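Local coordinates for protein oxidoreductase, Gfo/Idh/MocA family (Pseudomonas syringae pv. tomato, PDB 3DTY) that probably catalyses an NAD(P)-dependent oxidation or reduction, as a Gfo/Idh/MocA-family enzyme, and binds magnesium, at residues 354-358 with 359-363. Numbering follows the deposited sequence.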
loop_
_atom_site.group_PDB
_atom_site.type_symbol
_atom_site.label_atom_id
_atom_site.label_comp_id
_atom_site.label_asym_id
_atom_site.label_seq_id
_atom_site.Cartn_x
_atom_site.Cartn_y
_atom_site.Cartn_z
ATOM N N GLN A 354 34.710 -17.692 20.799
ATOM C CA GLN A 354 33.902 -18.294 19.748
ATOM C C GLN A 354 32.415 -18.073 20.020
ATOM O O GLN A 354 31.673 -17.671 19.129
ATOM C CB GLN A 354 34.217 -19.789 19.626
ATOM C CG GLN A 354 35.212 -20.102 18.509
ATOM C CD GLN A 354 35.719 -21.536 18.532
ATOM O OE1 GLN A 354 34.947 -22.489 18.682
ATOM N NE2 GLN A 354 37.027 -21.694 18.369
ATOM N N ALA A 355 31.981 -18.318 21.252
ATOM C CA ALA A 355 30.580 -18.111 21.597
ATOM C C ALA A 355 30.216 -16.637 21.376
ATOM O O ALA A 355 29.191 -16.323 20.775
ATOM C CB ALA A 355 30.332 -18.502 23.046
ATOM N N LEU A 356 31.072 -15.740 21.853
ATOM C CA LEU A 356 30.828 -14.315 21.708
ATOM C C LEU A 356 30.634 -13.910 20.252
ATOM O O LEU A 356 29.758 -13.105 19.938
ATOM C CB LEU A 356 31.986 -13.524 22.316
ATOM C CG LEU A 356 31.939 -11.995 22.227
ATOM C CD1 LEU A 356 30.642 -11.469 22.839
ATOM C CD2 LEU A 356 33.150 -11.412 22.960
ATOM N N SER A 357 31.443 -14.473 19.364
ATOM C CA SER A 357 31.358 -14.151 17.943
ATOM C C SER A 357 30.046 -14.609 17.314
ATOM O O SER A 357 29.630 -14.077 16.289
ATOM C CB SER A 357 32.535 -14.772 17.189
ATOM O OG SER A 357 33.762 -14.228 17.643
ATOM N N ALA A 358 29.398 -15.594 17.931
ATOM C CA ALA A 358 28.131 -16.105 17.425
ATOM C C ALA A 358 26.968 -15.186 17.796
ATOM O O ALA A 358 25.846 -15.386 17.335
ATOM C CB ALA A 358 27.883 -17.499 17.966
ATOM N N VAL A 359 27.234 -14.184 18.633
ATOM C CA VAL A 359 26.195 -13.242 19.046
ATOM C C VAL A 359 26.241 -11.999 18.162
ATOM O O VAL A 359 27.161 -11.186 18.266
ATOM C CB VAL A 359 26.377 -12.810 20.517
ATOM C CG1 VAL A 359 25.270 -11.847 20.917
ATOM C CG2 VAL A 359 26.383 -14.029 21.419
ATOM N N ARG A 360 25.245 -11.863 17.289
ATOM C CA ARG A 360 25.162 -10.729 16.372
ATOM C C ARG A 360 24.500 -9.560 17.087
ATOM O O ARG A 360 23.282 -9.547 17.272
ATOM C CB ARG A 360 24.322 -11.111 15.153
ATOM C CG ARG A 360 24.887 -10.693 13.805
ATOM C CD ARG A 360 23.943 -11.138 12.689
ATOM N NE ARG A 360 23.401 -12.470 12.955
ATOM C CZ ARG A 360 24.031 -13.612 12.698
ATOM N NH1 ARG A 360 25.240 -13.604 12.148
ATOM N NH2 ARG A 360 23.458 -14.764 13.020
ATOM N N TYR A 361 25.295 -8.576 17.485
ATOM C CA TYR A 361 24.754 -7.424 18.189
ATOM C C TYR A 361 25.607 -6.194 17.920
ATOM O O TYR A 361 26.783 -6.305 17.573
ATOM C CB TYR A 361 24.730 -7.691 19.696
ATOM C CG TYR A 361 26.084 -7.582 20.367
ATOM C CD1 TYR A 361 26.390 -6.499 21.195
ATOM C CD2 TYR A 361 27.069 -8.554 20.165
ATOM C CE1 TYR A 361 27.642 -6.385 21.805
ATOM C CE2 TYR A 361 28.323 -8.448 20.768
ATOM C CZ TYR A 361 28.600 -7.359 21.585
ATOM O OH TYR A 361 29.842 -7.241 22.166
ATOM N N PRO A 362 25.015 -5.002 18.068
ATOM C CA PRO A 362 25.774 -3.774 17.839
ATOM C C PRO A 362 26.672 -3.551 19.054
ATOM O O PRO A 362 26.214 -3.055 20.085
ATOM C CB PRO A 362 24.686 -2.714 17.716
ATOM C CG PRO A 362 23.621 -3.220 18.646
ATOM C CD PRO A 362 23.597 -4.710 18.351
ATOM N N GLY A 363 27.942 -3.942 18.928
ATOM C CA GLY A 363 28.893 -3.788 20.017
ATOM C C GLY A 363 29.884 -2.653 19.800
ATOM O O GLY A 363 29.646 -1.764 18.981
HETATM O O HOH W 1 30.044 -10.736 18.140
HETATM O O HOH W 2 23.013 -13.405 17.252
#
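Val359 sets its backbone N and its side chain against the carbonyls of Ala355 and Leu356 at the C-terminal part of a short helix, a worked example of how a chain leaves a helix and straightens. Val359 N donates to Leu356 O at 3.0 Å, an i to i-3 bond that continues the tighter winding begun by Ala358 N to Ala355 O (2.9 Å). With Val359 CG1 anti to the backbone N (chi1 -179°), the other methyl, CG2, lies beside that N and rests 3.7 Å from Ala355 O. This backbone turn is the tight part. Farther along, packing is looser: Leu356 CD1 approaches Tyr361 CE2 obliquely at 4.3 Å, while Val359 O lies in plane at the edge of the same ring. Solvent joins in as well, one water donating to both Leu356 O and Val359 O and so giving the helix carbonyl a second partner. Another accepts from Arg360 N at 2.7 Å and bonds weakly to Ala358 O. The side chain of Arg360 leaves the turn for a salt bridge with Glu152. Tyr361 packs on Phe341 and Ala344 of helix 330-349, Leu356 on Thr348, near the C-terminal end of that helix; the Pro362 carbonyl accepts a backbone hydrogen bond from Val141 of strand 139-141, and Gly363 occupies the N-cap position of helix 364-382.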